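Local structure of putative periplasmic protein (Wolinella succinogenes, 3KN3) at residues A[22-27]-A[226-231]; A[95-100]-A[113-118]; A[44-49]-A[58-63]; A[177-182]-A[186-191]; A[157-162]-A[167-172]. The protein probably acts as a periplasmic solute-binding protein related to the tungstate-binding components of ABC transporters, and can hold glutathione. All coordinates share one frame; numbering follows the deposited sequence.

Contact 1. Residues A[22-27]-A[226-231]; sequences DVLAPA and DWIVSE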
# COMPACT_ATOMS: atom_id res chain seq x y z
N ASP A 22 -7.91 11.68 -4.86
CA ASP A 22 -8.65 12.33 -5.93
C ASP A 22 -9.94 11.59 -6.22
O ASP A 22 -10.85 12.14 -6.83
CB ASP A 22 -7.79 12.41 -7.18
CG ASP A 22 -6.50 13.16 -6.93
OD1 ASP A 22 -5.49 12.50 -6.62
OD2 ASP A 22 -6.52 14.41 -6.99
N VAL A 23 -10.01 10.34 -5.79
CA VAL A 23 -11.23 9.59 -5.90
C VAL A 23 -12.15 9.92 -4.72
O VAL A 23 -13.31 10.27 -4.90
CB VAL A 23 -10.96 8.09 -5.94
CG1 VAL A 23 -12.27 7.33 -6.02
CG2 VAL A 23 -10.06 7.74 -7.12
N LEU A 24 -11.60 9.83 -3.50
CA LEU A 24 -12.35 10.08 -2.27
C LEU A 24 -12.90 11.51 -2.16
O LEU A 24 -14.03 11.70 -1.75
CB LEU A 24 -11.50 9.74 -1.06
CG LEU A 24 -11.09 8.26 -1.00
CD1 LEU A 24 -10.11 7.98 0.12
CD2 LEU A 24 -12.33 7.39 -0.86
N ALA A 25 -12.12 12.50 -2.56
CA ALA A 25 -12.49 13.90 -2.34
C ALA A 25 -13.79 14.36 -3.02
O ALA A 25 -14.64 14.97 -2.38
CB ALA A 25 -11.34 14.85 -2.68
N PRO A 26 -13.95 14.07 -4.32
CA PRO A 26 -15.20 14.45 -4.97
C PRO A 26 -16.39 13.71 -4.36
O PRO A 26 -17.46 14.30 -4.18
CB PRO A 26 -15.00 14.02 -6.43
CG PRO A 26 -13.52 13.87 -6.58
CD PRO A 26 -13.03 13.40 -5.25
N ALA A 27 -16.21 12.44 -4.04
CA ALA A 27 -17.30 11.68 -3.44
C ALA A 27 -17.69 12.23 -2.07
O ALA A 27 -18.86 12.25 -1.71
CB ALA A 27 -16.94 10.21 -3.34
N ASP A 226 -15.89 8.37 9.79
CA ASP A 226 -17.14 7.62 9.84
C ASP A 226 -17.66 7.38 8.42
O ASP A 226 -18.16 6.31 8.09
CB ASP A 226 -18.19 8.35 10.68
CG ASP A 226 -17.85 8.38 12.17
OD1 ASP A 226 -16.94 7.64 12.60
OD2 ASP A 226 -18.50 9.16 12.91
N TRP A 227 -17.51 8.38 7.56
CA TRP A 227 -17.96 8.27 6.17
C TRP A 227 -17.23 7.12 5.48
O TRP A 227 -17.86 6.24 4.87
CB TRP A 227 -17.72 9.60 5.47
CG TRP A 227 -18.01 9.63 4.01
CD1 TRP A 227 -19.23 9.70 3.42
CD2 TRP A 227 -17.05 9.62 2.94
NE1 TRP A 227 -19.10 9.72 2.06
CE2 TRP A 227 -17.77 9.67 1.74
CE3 TRP A 227 -15.66 9.57 2.89
CZ2 TRP A 227 -17.14 9.68 0.48
CZ3 TRP A 227 -15.03 9.57 1.65
CH2 TRP A 227 -15.78 9.62 0.46
N ILE A 228 -15.91 7.11 5.59
CA ILE A 228 -15.07 6.06 5.03
C ILE A 228 -15.45 4.67 5.55
O ILE A 228 -15.56 3.70 4.81
CB ILE A 228 -13.62 6.34 5.43
CG1 ILE A 228 -13.04 7.48 4.58
CG2 ILE A 228 -12.79 5.07 5.32
CD1 ILE A 228 -12.63 7.07 3.20
N VAL A 229 -15.68 4.59 6.84
CA VAL A 229 -15.97 3.34 7.50
C VAL A 229 -17.39 2.84 7.22
O VAL A 229 -17.68 1.66 7.36
CB VAL A 229 -15.73 3.54 9.00
CG1 VAL A 229 -16.91 3.09 9.81
CG2 VAL A 229 -14.42 2.90 9.43
N SER A 230 -18.27 3.75 6.78
CA SER A 230 -19.68 3.42 6.51
C SER A 230 -19.83 2.36 5.42
O SER A 230 -19.05 2.32 4.47
CB SER A 230 -20.49 4.67 6.12
OG SER A 230 -20.53 4.84 4.71
N GLU A 231 -20.86 1.53 5.56
CA GLU A 231 -21.04 0.40 4.65
C GLU A 231 -21.07 0.85 3.18
O GLU A 231 -20.37 0.28 2.33
CB GLU A 231 -22.31 -0.40 4.99
CG GLU A 231 -22.32 -1.79 4.37
CD GLU A 231 -20.98 -2.50 4.52
OE1 GLU A 231 -20.58 -2.80 5.67
OE2 GLU A 231 -20.32 -2.77 3.49
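W227 reaches out from helix 218-229 and lays the six-membered half of its indole against the backbone of helix 20-32. A27 sits at the ring's edge, in its plane, with CB 3.9 Å from W227 CZ2. The main chain joins in at oblique angles to the ring: A27 C lies 3.6 Å from W227 CZ2, and L24 O approaches W227 CH2 at 3.5 Å. Beside the indole, L24 and I228 cross at about a right angle. Both methyls of the leucine fork, CD1 and CD2, stand 4.1 Å from I228 CD1, so the isoleucine tip meets the fork evenly. These two helices pack on one face of the larger sheet of a periplasmic binding protein fold: A25 rests on L36 and W38 of strand 35-41, and I228 on V81 of strand 78-82. The side chain of L24 is about 8 Å from that of Y203, a residue that contacts glutathione when it is bound. What fixes the indole is partly its first torsion, with CG anti to the backbone N (chi1 175°), which sends the ring across to the other helix. Its NE1 then donates to D31 OD1, further along helix 20-32, and the ring also meets that of Y28 with the planes at about 60°. Behind it, W227 O is held twice where its helix stops: S230 N bonds to it, and S230 OG reaches it at 3.0 Å in the carbonyl plane, on a lone pair.

Contact 2. Residues A[95-100]-A[113-118]; sequences KQKFTG and EQVKFV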
# COMPACT_ATOMS: atom_id res chain seq x y z
N LYS A 95 1.84 -18.95 -14.64
CA LYS A 95 0.46 -18.85 -14.13
C LYS A 95 -0.15 -20.20 -13.78
O LYS A 95 -0.63 -20.39 -12.65
CB LYS A 95 -0.45 -18.04 -15.06
CG LYS A 95 -0.41 -18.44 -16.50
CD LYS A 95 -1.45 -17.64 -17.29
CE LYS A 95 -0.94 -16.27 -17.70
NZ LYS A 95 -2.01 -15.46 -18.36
N GLN A 96 -0.11 -21.14 -14.72
CA GLN A 96 -0.53 -22.51 -14.45
C GLN A 96 0.11 -23.08 -13.20
O GLN A 96 -0.54 -23.76 -12.41
CB GLN A 96 -0.23 -23.41 -15.65
CG GLN A 96 -1.20 -23.24 -16.78
CD GLN A 96 -2.62 -23.13 -16.27
OE1 GLN A 96 -3.26 -22.09 -16.40
NE2 GLN A 96 -3.12 -24.21 -15.67
N LYS A 97 1.39 -22.79 -13.01
CA LYS A 97 2.17 -23.33 -11.90
C LYS A 97 1.54 -23.18 -10.50
O LYS A 97 1.67 -24.08 -9.67
CB LYS A 97 3.56 -22.68 -11.89
CG LYS A 97 4.57 -23.42 -11.04
CD LYS A 97 5.92 -22.73 -11.12
CE LYS A 97 7.04 -23.64 -10.68
NZ LYS A 97 7.23 -24.79 -11.61
N PHE A 98 0.88 -22.05 -10.26
CA PHE A 98 0.36 -21.71 -8.94
C PHE A 98 -1.16 -21.73 -8.84
O PHE A 98 -1.72 -21.41 -7.79
CB PHE A 98 0.86 -20.33 -8.51
CG PHE A 98 2.36 -20.23 -8.42
CD1 PHE A 98 3.05 -19.23 -9.10
CD2 PHE A 98 3.09 -21.14 -7.66
CE1 PHE A 98 4.44 -19.14 -9.02
CE2 PHE A 98 4.48 -21.05 -7.58
CZ PHE A 98 5.15 -20.05 -8.26
N THR A 99 -1.84 -22.12 -9.91
CA THR A 99 -3.30 -22.05 -9.89
C THR A 99 -3.90 -22.77 -8.67
O THR A 99 -3.51 -23.90 -8.33
CB THR A 99 -3.93 -22.57 -11.19
OG1 THR A 99 -3.54 -23.93 -11.39
CG2 THR A 99 -3.46 -21.74 -12.38
N GLY A 100 -4.84 -22.10 -8.00
CA GLY A 100 -5.47 -22.67 -6.82
C GLY A 100 -4.68 -22.49 -5.54
O GLY A 100 -5.18 -22.77 -4.47
N GLU A 113 11.52 -25.45 -5.52
CA GLU A 113 12.04 -25.54 -6.88
C GLU A 113 13.14 -24.53 -7.14
O GLU A 113 13.76 -24.54 -8.21
CB GLU A 113 10.90 -25.40 -7.89
CG GLU A 113 9.86 -26.49 -7.76
CD GLU A 113 8.84 -26.45 -8.87
OE1 GLU A 113 8.93 -25.53 -9.70
OE2 GLU A 113 7.97 -27.34 -8.92
N GLN A 114 13.40 -23.67 -6.16
CA GLN A 114 14.39 -22.59 -6.29
C GLN A 114 14.18 -21.73 -7.53
O GLN A 114 15.08 -21.59 -8.34
CB GLN A 114 15.82 -23.17 -6.32
CG GLN A 114 16.25 -23.85 -5.03
CD GLN A 114 17.73 -24.20 -5.01
OE1 GLN A 114 18.52 -23.55 -4.32
NE2 GLN A 114 18.11 -25.21 -5.78
N VAL A 115 12.98 -21.18 -7.70
CA VAL A 115 12.75 -20.27 -8.82
C VAL A 115 13.24 -18.86 -8.47
O VAL A 115 13.24 -18.44 -7.31
CB VAL A 115 11.27 -20.21 -9.26
CG1 VAL A 115 10.69 -21.61 -9.33
CG2 VAL A 115 10.49 -19.38 -8.30
N LYS A 116 13.68 -18.13 -9.48
CA LYS A 116 14.25 -16.82 -9.25
C LYS A 116 13.19 -15.88 -8.70
O LYS A 116 12.12 -15.74 -9.27
CB LYS A 116 14.88 -16.27 -10.54
CG LYS A 116 15.47 -14.89 -10.40
CD LYS A 116 16.82 -14.89 -9.66
CE LYS A 116 17.87 -15.81 -10.30
NZ LYS A 116 18.18 -15.53 -11.74
N PHE A 117 13.52 -15.24 -7.59
CA PHE A 117 12.66 -14.23 -7.03
C PHE A 117 13.44 -12.95 -6.78
O PHE A 117 14.43 -12.94 -6.06
CB PHE A 117 12.01 -14.72 -5.74
CG PHE A 117 11.01 -13.75 -5.20
CD1 PHE A 117 9.67 -13.90 -5.48
CD2 PHE A 117 11.42 -12.65 -4.46
CE1 PHE A 117 8.74 -12.99 -5.00
CE2 PHE A 117 10.50 -11.74 -3.98
CZ PHE A 117 9.16 -11.91 -4.26
N VAL A 118 12.95 -11.85 -7.34
CA VAL A 118 13.61 -10.56 -7.21
C VAL A 118 12.97 -9.64 -6.18
O VAL A 118 11.82 -9.24 -6.32
CB VAL A 118 13.66 -9.83 -8.56
CG1 VAL A 118 14.49 -8.54 -8.43
CG2 VAL A 118 14.23 -10.76 -9.64
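K97 and E113 meet at the surface, joining helix 93-98 to the end of helix 103-113, where Q114 turns the chain out with positive phi in a Schellman motif before strand 117-119 begins. The two side chains come from opposite directions. E113 stretches out fully beyond CG, while K97 sets off with CG anti to the backbone N (chi1 -164°) and stays extended until its last torsion, which bends (chi4 66°) and turns the ammonium onto the carboxylate. The result is a salt bridge from K97 NZ to E113 OE1, modelled at 2.7 Å. As a hydrogen bond it is weak, and the place of that oxygen is less sure because it sits too close to its neighbour; E113 OE2 is farther, 3.8 Å from K97 NZ. On the way the aliphatic part of the lysine does apolar work. K97 CE skims V115 CG1 at 4.4 Å, and K97 CG lies over one face of the F98 ring, 4.2 Å above its plane and offset toward the rim. An alanine at K97 would remove the ammonium and the methylene chain, which would probably leave E113 without this counter-charge and take one cover from V115 CG1. Below, F98 packs on A106, L109 and I110 of helix 103-113. At the turn out of helix 93-98, T99 N and T99 OG1 both reach Q96 O from the same face of its plane, the hydroxyl at 3.2 Å.

Contact 3. Residues A[44-49]-A[58-63]; sequences GNALKL and VFVHAP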
# COMPACT_ATOMS: atom_id res chain seq x y z
N GLY A 44 7.57 10.87 7.54
CA GLY A 44 7.91 11.44 8.82
C GLY A 44 7.29 12.82 8.96
O GLY A 44 6.71 13.16 10.01
N ASN A 45 7.43 13.62 7.91
CA ASN A 45 6.86 14.98 7.88
C ASN A 45 5.32 15.00 7.90
O ASN A 45 4.73 15.92 8.47
CB ASN A 45 7.41 15.76 6.69
CG ASN A 45 8.85 16.24 6.90
OD1 ASN A 45 9.59 16.42 5.95
ND2 ASN A 45 9.23 16.45 8.16
N ALA A 46 4.68 14.01 7.29
CA ALA A 46 3.23 13.91 7.33
C ALA A 46 2.79 13.71 8.78
O ALA A 46 1.90 14.40 9.27
CB ALA A 46 2.71 12.78 6.45
N LEU A 47 3.46 12.79 9.47
CA LEU A 47 3.17 12.57 10.88
C LEU A 47 3.53 13.78 11.73
O LEU A 47 2.77 14.17 12.62
CB LEU A 47 3.87 11.33 11.40
CG LEU A 47 3.49 10.08 10.61
CD1 LEU A 47 4.35 8.93 11.06
CD2 LEU A 47 1.98 9.73 10.76
N LYS A 48 4.68 14.39 11.44
CA LYS A 48 5.12 15.55 12.20
C LYS A 48 4.08 16.68 12.09
O LYS A 48 3.90 17.45 13.02
CB LYS A 48 6.53 15.99 11.77
CG LYS A 48 7.28 16.80 12.83
CD LYS A 48 8.77 16.90 12.53
CE LYS A 48 9.06 17.63 11.21
NZ LYS A 48 10.52 17.89 10.96
N LEU A 49 3.36 16.72 10.97
CA LEU A 49 2.38 17.77 10.76
C LEU A 49 1.20 17.60 11.71
O LEU A 49 0.67 18.57 12.25
CB LEU A 49 1.90 17.81 9.30
CG LEU A 49 2.80 18.58 8.33
CD1 LEU A 49 2.45 18.28 6.87
CD2 LEU A 49 2.67 20.06 8.61
N VAL A 58 -4.32 12.71 9.31
CA VAL A 58 -3.08 12.23 8.75
C VAL A 58 -3.40 10.96 7.94
O VAL A 58 -4.27 10.17 8.33
CB VAL A 58 -2.07 11.97 9.91
CG1 VAL A 58 -1.40 10.65 9.76
CG2 VAL A 58 -1.06 13.11 10.01
N PHE A 59 -2.74 10.78 6.81
CA PHE A 59 -3.10 9.69 5.91
C PHE A 59 -1.87 9.06 5.30
O PHE A 59 -1.28 9.61 4.37
CB PHE A 59 -4.00 10.22 4.80
CG PHE A 59 -4.68 9.15 4.01
CD1 PHE A 59 -5.06 7.96 4.61
CD2 PHE A 59 -4.96 9.33 2.67
CE1 PHE A 59 -5.73 6.96 3.88
CE2 PHE A 59 -5.62 8.34 1.93
CZ PHE A 59 -6.01 7.16 2.54
N VAL A 60 -1.47 7.91 5.83
CA VAL A 60 -0.17 7.35 5.52
C VAL A 60 -0.20 5.86 5.22
O VAL A 60 -1.26 5.22 5.16
CB VAL A 60 0.85 7.62 6.67
CG1 VAL A 60 1.07 9.13 6.85
CG2 VAL A 60 0.38 6.97 7.98
N HIS A 61 0.99 5.30 5.04
CA HIS A 61 1.12 3.99 4.45
C HIS A 61 2.34 3.32 5.04
O HIS A 61 3.23 2.89 4.31
CB HIS A 61 1.29 4.16 2.94
CG HIS A 61 1.25 2.87 2.17
ND1 HIS A 61 2.31 2.45 1.39
CD2 HIS A 61 0.29 1.94 2.05
CE1 HIS A 61 1.99 1.29 0.82
NE2 HIS A 61 0.77 0.96 1.21
N ALA A 62 2.38 3.24 6.37
CA ALA A 62 3.51 2.60 7.06
C ALA A 62 3.09 2.11 8.44
O ALA A 62 3.21 2.83 9.42
CB ALA A 62 4.70 3.56 7.16
N PRO A 63 2.61 0.87 8.52
CA PRO A 63 2.00 0.39 9.77
C PRO A 63 2.93 0.45 10.97
O PRO A 63 2.48 0.74 12.07
CB PRO A 63 1.59 -1.05 9.44
CG PRO A 63 1.40 -1.04 7.94
CD PRO A 63 2.47 -0.11 7.42
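V58, near the start of strand 57-60, turns both of its methyls to helix 43-51: CG1 meets L47 CD2 at 3.6 Å, and CG2 presses on the backbone at A46, 3.3 Å from A46 O. The helix runs nearly antiparallel to the strand, 161° between the directions of the two short segments, as expected of the helix in a β-α-β crossover. That unit links strand 35-41 to strand 57-60, on the two sides of strand 6-12. F59 points the other way, onto L20 and L21 of helix 20-32. V60 returns to the helix, its CG1 touching A46 CB at 4.0 Å and L47 CD2 at 4.1 Å. The leucine bridges both valines with one methyl, crossing each at about a right angle; with CG beside the backbone N (chi1 -58°), its fork reaches over the strand. H61 then leaves the strand for the glutathione site, where its ring stacks on Y203 and NE2 bonds to N201 OD1. A62 N is taken by E66 OE2 as the next helix starts. The touching side chains are all aliphatic, which implies a fit resting on shape and burial without directional bonds; polar groups come in past the strand's end, at H61.

Contact 4. Residues A[177-182]-A[186-191]; sequences IKYESN and KPPMVI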
# COMPACT_ATOMS: atom_id res chain seq x y z
N ILE A 177 0.20 -2.10 -13.80
CA ILE A 177 -0.61 -1.48 -14.84
C ILE A 177 0.22 -0.55 -15.72
O ILE A 177 0.15 -0.61 -16.95
CB ILE A 177 -1.78 -0.72 -14.25
CG1 ILE A 177 -2.94 -1.68 -14.03
CG2 ILE A 177 -2.18 0.40 -15.19
CD1 ILE A 177 -3.69 -1.46 -12.74
N LYS A 178 1.01 0.31 -15.08
CA LYS A 178 1.94 1.17 -15.79
C LYS A 178 2.90 0.34 -16.63
O LYS A 178 3.01 0.54 -17.83
CB LYS A 178 2.70 2.06 -14.80
CG LYS A 178 1.78 2.88 -13.90
CD LYS A 178 2.56 3.72 -12.89
CE LYS A 178 1.63 4.34 -11.84
NZ LYS A 178 2.37 5.12 -10.80
N TYR A 179 3.58 -0.62 -16.00
CA TYR A 179 4.46 -1.52 -16.74
C TYR A 179 3.74 -2.09 -17.97
O TYR A 179 4.34 -2.25 -19.03
CB TYR A 179 5.00 -2.66 -15.85
CG TYR A 179 5.91 -3.65 -16.58
CD1 TYR A 179 7.28 -3.42 -16.70
CD2 TYR A 179 5.39 -4.82 -17.16
CE1 TYR A 179 8.11 -4.32 -17.36
CE2 TYR A 179 6.23 -5.73 -17.83
CZ TYR A 179 7.58 -5.48 -17.92
OH TYR A 179 8.42 -6.36 -18.59
N GLU A 180 2.45 -2.40 -17.82
CA GLU A 180 1.69 -3.04 -18.89
C GLU A 180 1.43 -2.10 -20.07
O GLU A 180 1.46 -2.52 -21.23
CB GLU A 180 0.36 -3.57 -18.36
CG GLU A 180 0.36 -5.05 -18.01
CD GLU A 180 -1.02 -5.55 -17.61
OE1 GLU A 180 -1.82 -4.76 -17.05
OE2 GLU A 180 -1.32 -6.74 -17.86
N SER A 181 1.16 -0.84 -19.77
CA SER A 181 0.92 0.15 -20.80
C SER A 181 2.17 0.33 -21.64
O SER A 181 2.10 0.70 -22.81
CB SER A 181 0.49 1.48 -20.18
OG SER A 181 1.45 1.93 -19.25
N ASN A 182 3.33 0.06 -21.05
CA ASN A 182 4.60 0.12 -21.77
C ASN A 182 4.73 -1.00 -22.78
O ASN A 182 5.05 -0.77 -23.94
CB ASN A 182 5.77 0.03 -20.80
CG ASN A 182 5.73 1.09 -19.74
OD1 ASN A 182 5.18 2.17 -19.96
ND2 ASN A 182 6.30 0.80 -18.57
N LYS A 186 1.84 -8.24 -26.66
CA LYS A 186 2.03 -9.57 -26.09
C LYS A 186 2.95 -9.51 -24.88
O LYS A 186 4.12 -9.12 -25.00
CB LYS A 186 2.54 -10.53 -27.17
CG LYS A 186 1.73 -10.45 -28.47
CD LYS A 186 2.05 -11.59 -29.43
CE LYS A 186 1.06 -11.63 -30.58
NZ LYS A 186 1.22 -12.86 -31.40
N PRO A 187 2.44 -9.92 -23.71
CA PRO A 187 2.97 -9.55 -22.39
C PRO A 187 4.28 -10.24 -22.01
O PRO A 187 4.36 -11.47 -22.04
CB PRO A 187 1.86 -9.98 -21.42
CG PRO A 187 0.72 -10.48 -22.27
CD PRO A 187 1.33 -10.89 -23.57
N PRO A 188 5.30 -9.45 -21.65
CA PRO A 188 6.47 -10.08 -21.06
C PRO A 188 6.07 -10.64 -19.69
O PRO A 188 6.45 -11.75 -19.32
CB PRO A 188 7.45 -8.91 -20.88
CG PRO A 188 6.85 -7.76 -21.61
CD PRO A 188 5.39 -7.99 -21.65
N MSE A 189 5.26 -9.86 -18.97
CA MSE A 189 4.95 -10.14 -17.57
C MSE A 189 3.45 -10.20 -17.31
O MSE A 189 2.67 -9.44 -17.88
CB MSE A 189 5.59 -9.08 -16.68
CG MSE A 189 6.42 -9.64 -15.56
SE MSE A 189 7.90 -10.80 -16.11
CE MSE A 189 8.92 -10.64 -14.45
N VAL A 190 3.04 -11.10 -16.42
CA VAL A 190 1.64 -11.34 -16.20
C VAL A 190 1.34 -11.67 -14.72
O VAL A 190 2.18 -12.25 -14.03
CB VAL A 190 1.18 -12.49 -17.11
CG1 VAL A 190 0.99 -13.77 -16.33
CG2 VAL A 190 -0.07 -12.09 -17.83
N ILE A 191 0.17 -11.26 -14.23
CA ILE A 191 -0.22 -11.62 -12.86
C ILE A 191 -0.32 -13.11 -12.73
O ILE A 191 -1.01 -13.78 -13.50
CB ILE A 191 -1.54 -11.02 -12.40
CG1 ILE A 191 -1.43 -9.50 -12.29
CG2 ILE A 191 -1.94 -11.61 -11.04
CD1 ILE A 191 -2.69 -8.86 -11.78
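The backbone oxygen of Y179, the residue whose ring meets P188 and M189, takes a bond from H183 ND1 and a weak one, at 3.2 Å, from N182 N. One residue earlier K178 O is also doubly used, by N182 N at 3.3 Å and by S181 OG, the latter modelled too short for its length to be trusted. Y179 turns its ring toward the returning chain, with CG anti to the backbone N (chi1 179°). The ring meets its partners obliquely. Y179 OH comes within 3.6 Å of P188 CB and 3.7 Å of P188 CG, so the hydroxyl end rests on the pyrrolidine. Across the ring plane from P188 CG, Y179 CE2 touches M189 CB at 3.6 Å. M189, modelled as selenomethionine, starts toward the tyrosine, but a bend at its second torsion (chi2 58°) carries SE and CE off to A162. H183 stacks on the Y179 ring as well, so the aromatic group is gripped by both the helix end and the proline. Beyond the contact, Y179 packs on L156, I159 and N160 of helix 155-164, M189 on I89 and F176, and V190 bonds through its backbone to G90, placing strand 190-193 antiparallel to strand 86-90 at the margin of the sheet.

Contact 5. Residues A[157-162]-A[167-172]; sequences ATINIA and GLTLTD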
# COMPACT_ATOMS: atom_id res chain seq x y z
N ALA A 157 12.25 -0.87 -12.11
CA ALA A 157 13.53 -1.46 -12.48
C ALA A 157 13.62 -2.92 -12.04
O ALA A 157 14.18 -3.76 -12.75
CB ALA A 157 14.69 -0.66 -11.88
N THR A 158 13.05 -3.23 -10.87
CA THR A 158 13.11 -4.60 -10.36
C THR A 158 12.14 -5.53 -11.10
O THR A 158 12.37 -6.72 -11.20
CB THR A 158 12.95 -4.70 -8.81
OG1 THR A 158 11.67 -5.24 -8.49
CG2 THR A 158 13.10 -3.37 -8.14
N ILE A 159 11.08 -4.97 -11.66
CA ILE A 159 10.24 -5.76 -12.57
C ILE A 159 11.04 -6.13 -13.82
O ILE A 159 10.97 -7.26 -14.32
CB ILE A 159 8.96 -5.01 -12.97
CG1 ILE A 159 8.08 -4.75 -11.74
CG2 ILE A 159 8.18 -5.80 -13.99
CD1 ILE A 159 6.74 -4.15 -12.06
N ASN A 160 11.81 -5.19 -14.34
CA ASN A 160 12.60 -5.49 -15.53
C ASN A 160 13.69 -6.52 -15.25
O ASN A 160 13.98 -7.38 -16.09
CB ASN A 160 13.18 -4.22 -16.14
CG ASN A 160 12.11 -3.36 -16.81
OD1 ASN A 160 11.21 -3.88 -17.49
ND2 ASN A 160 12.19 -2.04 -16.60
N ILE A 161 14.28 -6.46 -14.06
CA ILE A 161 15.26 -7.45 -13.68
C ILE A 161 14.60 -8.82 -13.60
O ILE A 161 15.16 -9.79 -14.11
CB ILE A 161 15.92 -7.10 -12.36
CG1 ILE A 161 16.88 -5.91 -12.55
CG2 ILE A 161 16.67 -8.28 -11.81
CD1 ILE A 161 17.25 -5.24 -11.23
N ALA A 162 13.42 -8.90 -12.98
CA ALA A 162 12.72 -10.19 -12.87
C ALA A 162 12.44 -10.76 -14.25
O ALA A 162 12.59 -11.95 -14.49
CB ALA A 162 11.39 -10.08 -12.04
N GLY A 167 12.37 -14.78 -13.94
CA GLY A 167 11.90 -15.07 -12.61
C GLY A 167 10.70 -14.26 -12.18
O GLY A 167 9.98 -13.70 -13.01
N LEU A 168 10.48 -14.18 -10.87
CA LEU A 168 9.26 -13.63 -10.30
C LEU A 168 9.52 -12.40 -9.45
O LEU A 168 10.63 -12.20 -8.95
CB LEU A 168 8.59 -14.67 -9.41
CG LEU A 168 8.24 -16.01 -10.04
CD1 LEU A 168 7.73 -16.98 -8.99
CD2 LEU A 168 7.21 -15.78 -11.13
N THR A 169 8.48 -11.60 -9.25
CA THR A 169 8.55 -10.54 -8.26
C THR A 169 7.19 -10.11 -7.69
O THR A 169 6.13 -10.48 -8.20
CB THR A 169 9.32 -9.30 -8.79
OG1 THR A 169 9.69 -8.45 -7.70
CG2 THR A 169 8.46 -8.52 -9.78
N LEU A 170 7.24 -9.32 -6.62
CA LEU A 170 6.05 -8.80 -5.99
C LEU A 170 5.92 -7.29 -6.22
O LEU A 170 6.83 -6.52 -5.90
CB LEU A 170 6.10 -9.08 -4.50
CG LEU A 170 4.95 -8.54 -3.66
CD1 LEU A 170 4.68 -9.48 -2.48
CD2 LEU A 170 5.24 -7.12 -3.19
N THR A 171 4.79 -6.87 -6.77
CA THR A 171 4.60 -5.45 -7.05
C THR A 171 3.18 -5.03 -6.73
O THR A 171 2.25 -5.84 -6.74
CB THR A 171 4.88 -5.12 -8.52
OG1 THR A 171 4.61 -3.73 -8.75
CG2 THR A 171 4.00 -5.95 -9.44
N ASP A 172 3.01 -3.75 -6.44
CA ASP A 172 1.68 -3.20 -6.30
C ASP A 172 1.02 -3.23 -7.68
O ASP A 172 1.69 -3.20 -8.71
CB ASP A 172 1.75 -1.77 -5.78
CG ASP A 172 2.45 -0.85 -6.74
OD1 ASP A 172 3.71 -0.76 -6.69
OD2 ASP A 172 1.75 -0.23 -7.56
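A β-α-β crossover carries the chain from strand 148-150 through helix 155-164 to strand 168-172, passing strand 117-119, and A162 and G167 meet where the helix hands over to the last strand. G167 N donates to A162 O at 2.9 Å, an almost straight bond (167° at the hydrogen) whose donor is tilted 17° from the carbonyl plane. Past this closure the helix packs on the strand with small groups. A162 CB sits 3.8 Å from L168 O and 3.9 Å from T169 CB. T169 holds OG1 anti to its backbone N (chi1 -164°), which lets the hydroxyl reach V118 O on the neighbouring strand; the T158 side chain crosses that of T169 at about a right angle, its OG1 3.9 Å from T169 OG1 without bonding. T158 itself is about 3 Å, side chain to side chain, from R120 of the glutathione site. Next to T158, I159 crosses T171 at about a right angle and sets its CD1 4.0 Å from T171 OG1 and 4.1 Å from T171 CB. T171 OG1 donates to D172 O at 3.0 Å, in the carbonyl plane and on a lone pair of that oxygen. Replacing T171 by an alanine would probably cost D172 O a donor and leave I159 CD1 with less to rest on. The side chain of D172 is held in turn, its OD1 bonded to T175 OG1.

Overall arrangement
The five contacts fall into the two lobes of a periplasmic binding protein. Contacts 1 and 3, centres 19 Å apart, rest on the mixed sheet that contains strands 35-41, 57-60 and 202-208. Contacts 2, 4 and 5 gather on the five-stranded sheet; 2 and 5 share neighbouring strands 117-119 and 168-172, and 4 and 5 lie 11 Å apart between centres. Along the chain, contact 1 spans all the others, with 3, 2, 5 and 4 following in that order, so the first lobe is built from both ends of the sequence. Contacts 1 and 2 are 37 Å apart between centres. Residues seen to bind glutathione come from both lobes, as H61 and R120 do.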